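Local coordinates for protein PKS (Streptomyces albus, PDB 4OQJ) that probably serves as a ketosynthase of an AT-less type I polyketide synthase, extending acyl chains carried on phosphopantetheine during oxazolomycin biosynthesis, at residues H573-A578 with T583-L588; G554-H559 with F598-A603. All coordinates share one frame; numbering follows the deposited sequence.

Contact 1: residues H573-A578 with T583-L588; sequences HFDRCA and TPAAEL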
loop_
_atom_site.group_PDB
_atom_site.type_symbol
_atom_site.label_atom_id
_atom_site.label_comp_id
_atom_site.label_asym_id
_atom_site.label_seq_id
_atom_site.Cartn_x
_atom_site.Cartn_y
_atom_site.Cartn_z
ATOM N N HIS A 573 -22.056 -42.530 -19.974
ATOM C CA HIS A 573 -22.711 -42.375 -21.274
ATOM C C HIS A 573 -22.933 -43.701 -21.992
ATOM O O HIS A 573 -23.867 -43.836 -22.788
ATOM C CB HIS A 573 -21.899 -41.434 -22.152
ATOM C CG HIS A 573 -21.783 -40.056 -21.583
ATOM N ND1 HIS A 573 -22.862 -39.209 -21.478
ATOM C CD2 HIS A 573 -20.726 -39.392 -21.059
ATOM C CE1 HIS A 573 -22.472 -38.072 -20.921
ATOM N NE2 HIS A 573 -21.183 -38.159 -20.657
ATOM N N PHE A 574 -22.082 -44.684 -21.731
ATOM C CA PHE A 574 -22.280 -45.995 -22.343
ATOM C C PHE A 574 -23.530 -46.653 -21.758
ATOM O O PHE A 574 -24.327 -47.236 -22.490
ATOM C CB PHE A 574 -21.052 -46.892 -22.141
ATOM C CG PHE A 574 -21.075 -48.146 -22.975
ATOM C CD1 PHE A 574 -21.708 -49.284 -22.521
ATOM C CD2 PHE A 574 -20.469 -48.177 -24.221
ATOM C CE1 PHE A 574 -21.734 -50.432 -23.292
ATOM C CE2 PHE A 574 -20.489 -49.306 -24.990
ATOM C CZ PHE A 574 -21.123 -50.443 -24.529
ATOM N N ASP A 575 -23.687 -46.574 -20.438
ATOM C CA ASP A 575 -24.867 -47.121 -19.775
ATOM C C ASP A 575 -26.130 -46.499 -20.355
ATOM O O ASP A 575 -27.082 -47.200 -20.699
ATOM C CB ASP A 575 -24.814 -46.877 -18.265
ATOM C CG ASP A 575 -23.919 -47.866 -17.537
ATOM O OD1 ASP A 575 -23.527 -48.892 -18.139
ATOM O OD2 ASP A 575 -23.619 -47.623 -16.345
ATOM N N ARG A 576 -26.128 -45.178 -20.481
ATOM C CA ARG A 576 -27.305 -44.478 -20.972
ATOM C C ARG A 576 -27.551 -44.771 -22.448
ATOM O O ARG A 576 -28.698 -44.870 -22.880
ATOM C CB ARG A 576 -27.161 -42.977 -20.722
ATOM C CG ARG A 576 -27.076 -42.641 -19.230
ATOM C CD ARG A 576 -27.088 -41.142 -18.946
ATOM N NE ARG A 576 -26.821 -40.866 -17.534
ATOM C CZ ARG A 576 -27.733 -40.919 -16.562
ATOM N NH1 ARG A 576 -29.000 -41.237 -16.830
ATOM N NH2 ARG A 576 -27.375 -40.650 -15.310
ATOM N N CYS A 577 -26.482 -44.937 -23.220
ATOM C CA CYS A 577 -26.620 -45.304 -24.626
ATOM C C CYS A 577 -27.190 -46.712 -24.779
ATOM O O CYS A 577 -27.988 -46.967 -25.672
ATOM C CB CYS A 577 -25.277 -45.221 -25.346
ATOM S SG CYS A 577 -25.360 -45.740 -27.065
ATOM N N ALA A 578 -26.777 -47.631 -23.912
ATOM C CA ALA A 578 -27.283 -49.004 -23.968
ATOM C C ALA A 578 -28.773 -49.039 -23.620
ATOM O O ALA A 578 -29.529 -49.873 -24.136
ATOM C CB ALA A 578 -26.490 -49.901 -23.029
ATOM N N THR A 583 -30.449 -52.668 -25.256
ATOM C CA THR A 583 -29.568 -53.815 -25.027
ATOM C C THR A 583 -28.780 -53.656 -23.723
ATOM O O THR A 583 -28.345 -52.556 -23.390
ATOM C CB THR A 583 -28.584 -53.997 -26.195
ATOM O OG1 THR A 583 -29.302 -53.955 -27.432
ATOM C CG2 THR A 583 -27.847 -55.325 -26.078
ATOM N N PRO A 584 -28.599 -54.753 -22.970
ATOM C CA PRO A 584 -27.785 -54.627 -21.754
ATOM C C PRO A 584 -26.350 -54.185 -22.053
ATOM O O PRO A 584 -25.782 -54.601 -23.065
ATOM C CB PRO A 584 -27.814 -56.040 -21.165
ATOM C CG PRO A 584 -29.089 -56.631 -21.681
ATOM C CD PRO A 584 -29.269 -56.065 -23.056
ATOM N N ALA A 585 -25.786 -53.351 -21.184
ATOM C CA ALA A 585 -24.428 -52.846 -21.369
ATOM C C ALA A 585 -23.418 -53.981 -21.499
ATOM O O ALA A 585 -22.540 -53.941 -22.360
ATOM C CB ALA A 585 -24.044 -51.939 -20.214
ATOM N N ALA A 586 -23.547 -54.994 -20.648
ATOM C CA ALA A 586 -22.639 -56.142 -20.676
ATOM C C ALA A 586 -22.649 -56.835 -22.036
ATOM O O ALA A 586 -21.624 -57.341 -22.490
ATOM C CB ALA A 586 -23.004 -57.129 -19.586
ATOM N N GLU A 587 -23.813 -56.858 -22.677
ATOM C CA GLU A 587 -23.944 -57.446 -24.005
ATOM C C GLU A 587 -23.194 -56.617 -25.039
ATOM O O GLU A 587 -22.426 -57.155 -25.834
ATOM C CB GLU A 587 -25.416 -57.569 -24.396
ATOM C CG GLU A 587 -25.980 -58.968 -24.228
ATOM C CD GLU A 587 -27.474 -59.024 -24.475
ATOM O OE1 GLU A 587 -27.908 -58.625 -25.580
ATOM O OE2 GLU A 587 -28.208 -59.458 -23.559
ATOM N N LEU A 588 -23.413 -55.306 -25.028
ATOM C CA LEU A 588 -22.748 -54.425 -25.989
ATOM C C LEU A 588 -21.221 -54.406 -25.809
ATOM O O LEU A 588 -20.481 -54.364 -26.792
ATOM C CB LEU A 588 -23.297 -53.004 -25.875
ATOM C CG LEU A 588 -24.688 -52.750 -26.446
ATOM C CD1 LEU A 588 -25.189 -51.370 -26.042
ATOM C CD2 LEU A 588 -24.674 -52.882 -27.952
#
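Ala578 and Thr583 bring the backbones together near the end of helix 568-581, their CA atoms 5.4 Å apart, and Thr583 N donates to Ala578 O at 3.1 Å. Two consecutive helices, 568-581 and 585-590, are joined here by a short loop and packed on each other: the first runs on past Ala578, and a brief connection through Thr583 and Pro584, the latter at the N-cap position, leads into the second. The bond spans five residues and is somewhat bent at the hydrogen (145°), although the donor lies in the carbonyl plane. Ala578 O and Thr583 O, both acceptors, lie 3.0 Å apart with no bond between them. Between the helices the contact is mostly apolar. Phe574 has its CG anti to the backbone N (chi1 -168°), which carries the ring across to the second helix; its far end, CZ, reaches Leu588 CB at 3.6 Å. At the ring edge, near its plane, CE1 meets Ala585 O at 3.7 Å. Phe574 also meets the ring of Phe570, one helical turn earlier, and packs against helix 594-610, so it is buried on several sides. Ala578 CB points at the second segment and lies 3.3 Å from Thr583 O. On the more exposed flank Asp575 OD1 merely touches Ala585 CB, at 3.7 Å. Deeper in, the branch of Leu588 ends over Ala578, with CD1 3.6 Å from its CB.

Contact 2: residues G554-H559 with F598-A603; sequences GGTPEH and FAVQYA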
loop_
_atom_site.group_PDB
_atom_site.type_symbol
_atom_site.label_atom_id
_atom_site.label_comp_id
_atom_site.label_asym_id
_atom_site.label_seq_id
_atom_site.Cartn_x
_atom_site.Cartn_y
_atom_site.Cartn_z
ATOM N N GLY A 554 -15.957 -53.175 -37.129
ATOM C CA GLY A 554 -16.372 -54.116 -36.114
ATOM C C GLY A 554 -16.292 -53.498 -34.732
ATOM O O GLY A 554 -15.646 -52.456 -34.521
ATOM N N GLY A 555 -16.961 -54.146 -33.786
ATOM C CA GLY A 555 -16.842 -53.779 -32.391
ATOM C C GLY A 555 -15.411 -53.953 -31.920
ATOM O O GLY A 555 -14.569 -54.530 -32.610
ATOM N N THR A 556 -15.136 -53.448 -30.728
ATOM C CA THR A 556 -13.806 -53.512 -30.152
ATOM C C THR A 556 -13.939 -53.889 -28.676
ATOM O O THR A 556 -13.798 -53.024 -27.811
ATOM C CB THR A 556 -13.101 -52.169 -30.303
ATOM O OG1 THR A 556 -13.877 -51.150 -29.635
ATOM C CG2 THR A 556 -12.944 -51.827 -31.797
ATOM N N PRO A 557 -14.231 -55.174 -28.391
ATOM C CA PRO A 557 -14.678 -55.558 -27.045
ATOM C C PRO A 557 -13.633 -55.316 -25.959
ATOM O O PRO A 557 -13.990 -54.864 -24.879
ATOM C CB PRO A 557 -14.978 -57.056 -27.180
ATOM C CG PRO A 557 -15.071 -57.321 -28.654
ATOM C CD PRO A 557 -14.180 -56.333 -29.304
ATOM N N GLU A 558 -12.368 -55.609 -26.238
ATOM C CA GLU A 558 -11.310 -55.351 -25.271
ATOM C C GLU A 558 -11.195 -53.855 -24.982
ATOM O O GLU A 558 -11.053 -53.438 -23.825
ATOM C CB GLU A 558 -9.974 -55.895 -25.781
ATOM C CG GLU A 558 -8.834 -55.772 -24.779
ATOM C CD GLU A 558 -7.476 -56.049 -25.398
ATOM O OE1 GLU A 558 -6.503 -55.361 -25.021
ATOM O OE2 GLU A 558 -7.381 -56.956 -26.253
ATOM N N HIS A 559 -11.259 -53.048 -26.036
ATOM C CA HIS A 559 -11.177 -51.605 -25.888
ATOM C C HIS A 559 -12.383 -51.064 -25.123
ATOM O O HIS A 559 -12.241 -50.208 -24.249
ATOM C CB HIS A 559 -11.096 -50.914 -27.251
ATOM C CG HIS A 559 -11.259 -49.427 -27.168
ATOM N ND1 HIS A 559 -10.362 -48.613 -26.513
ATOM C CD2 HIS A 559 -12.230 -48.614 -27.642
ATOM C CE1 HIS A 559 -10.770 -47.356 -26.593
ATOM N NE2 HIS A 559 -11.901 -47.331 -27.270
ATOM N N PHE A 598 -21.154 -48.693 -32.592
ATOM C CA PHE A 598 -21.807 -47.405 -32.399
ATOM C C PHE A 598 -21.715 -46.958 -30.939
ATOM O O PHE A 598 -21.239 -45.861 -30.653
ATOM C CB PHE A 598 -23.276 -47.456 -32.819
ATOM C CG PHE A 598 -24.021 -46.199 -32.494
ATOM C CD1 PHE A 598 -23.948 -45.095 -33.332
ATOM C CD2 PHE A 598 -24.767 -46.104 -31.337
ATOM C CE1 PHE A 598 -24.614 -43.928 -33.019
ATOM C CE2 PHE A 598 -25.434 -44.938 -31.026
ATOM C CZ PHE A 598 -25.355 -43.851 -31.869
ATOM N N ALA A 599 -22.177 -47.813 -30.028
ATOM C CA ALA A 599 -22.229 -47.490 -28.598
ATOM C C ALA A 599 -20.893 -46.976 -28.056
ATOM O O ALA A 599 -20.849 -45.929 -27.422
ATOM C CB ALA A 599 -22.673 -48.703 -27.805
ATOM N N VAL A 600 -19.815 -47.706 -28.310
ATOM C CA VAL A 600 -18.495 -47.299 -27.844
ATOM C C VAL A 600 -18.113 -45.928 -28.393
ATOM O O VAL A 600 -17.591 -45.092 -27.668
ATOM C CB VAL A 600 -17.416 -48.310 -28.245
ATOM C CG1 VAL A 600 -16.030 -47.852 -27.764
ATOM C CG2 VAL A 600 -17.736 -49.663 -27.657
ATOM N N GLN A 601 -18.387 -45.695 -29.674
ATOM C CA GLN A 601 -18.020 -44.431 -30.295
ATOM C C GLN A 601 -18.897 -43.290 -29.784
ATOM O O GLN A 601 -18.392 -42.202 -29.530
ATOM C CB GLN A 601 -18.111 -44.531 -31.823
ATOM C CG GLN A 601 -16.987 -45.350 -32.447
ATOM C CD GLN A 601 -17.074 -45.426 -33.966
ATOM O OE1 GLN A 601 -16.436 -44.651 -34.675
ATOM N NE2 GLN A 601 -17.844 -46.374 -34.465
ATOM N N TYR A 602 -20.199 -43.543 -29.637
ATOM C CA TYR A 602 -21.125 -42.537 -29.137
ATOM C C TYR A 602 -20.753 -42.133 -27.718
ATOM O O TYR A 602 -20.694 -40.945 -27.392
ATOM C CB TYR A 602 -22.579 -43.049 -29.171
ATOM C CG TYR A 602 -23.572 -42.047 -28.618
ATOM C CD1 TYR A 602 -24.076 -41.027 -29.414
ATOM C CD2 TYR A 602 -24.002 -42.117 -27.303
ATOM C CE1 TYR A 602 -24.982 -40.103 -28.912
ATOM C CE2 TYR A 602 -24.911 -41.204 -26.795
ATOM C CZ TYR A 602 -25.393 -40.194 -27.603
ATOM O OH TYR A 602 -26.297 -39.278 -27.101
ATOM N N ALA A 603 -20.491 -43.122 -26.874
ATOM C CA ALA A 603 -20.122 -42.848 -25.492
ATOM C C ALA A 603 -18.811 -42.057 -25.420
ATOM O O ALA A 603 -18.672 -41.162 -24.583
ATOM C CB ALA A 603 -20.008 -44.133 -24.721
#
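His559 ND1 accepts a hydrogen bond from the backbone N of Gly660, the first residue of helix 660-673, and this fixes the rotation of an imidazole whose opposite side meets Val600. That bond would be consistent with a ring protonated on NE2. With CG anti to its backbone N (chi1 170°), the His559 ring extends from the first turn of its helix toward helix 594-610. The meeting itself is a slight van der Waals contact, made chiefly by Val600 CG1, which comes obliquely to the ring, 3.9 Å from His559 CD2 and 4.2 Å from His559 NE2. This methyl likewise lies anti to its own backbone N (chi1 179°) and so projects from helix 594-610 toward the imidazole, while the Val600 side chain also touches Phe574. Phe663 stands roughly perpendicular to the His559 ring, and Pro653 and Val659 also touch it. In fold terms the contact joins the start of helix 557-566 to helix 594-610, the first and last members of a run of consecutive helices, with 38 mostly helical residues between the two segments. Thr556 occupies the N-cap position of the first helix, yet its side chain makes no capping bond; instead OG1 lies in the plane of the His559 ring, at its edge, and stays 4.4 Å from Val600 CG1. Next to Val600, Gln601 ties helix 594-610 to another part of the chain, its OE1 accepting a hydrogen bond from Val551 N.

Contact 1 lies nested along the chain inside the loop that contact 2 closes, and their centres are about 10 Å apart, both far from the centre of the chain. Helices 557-566 and 568-581 are consecutive, as are 585-590 and 594-610, so both contacts fall within one run of four consecutive helices. Phe574 joins them: its CE2 lies 3.6 Å from Ala599 CB. Cys577 SG adds a second touch, 3.9 Å from Tyr602 CD2. Contact 1 is partly buried and larger, combining a local backbone bond with apolar side chains. Contact 2 is buried but small, its histidine held by a hydrogen bond to a more distant part of the chain.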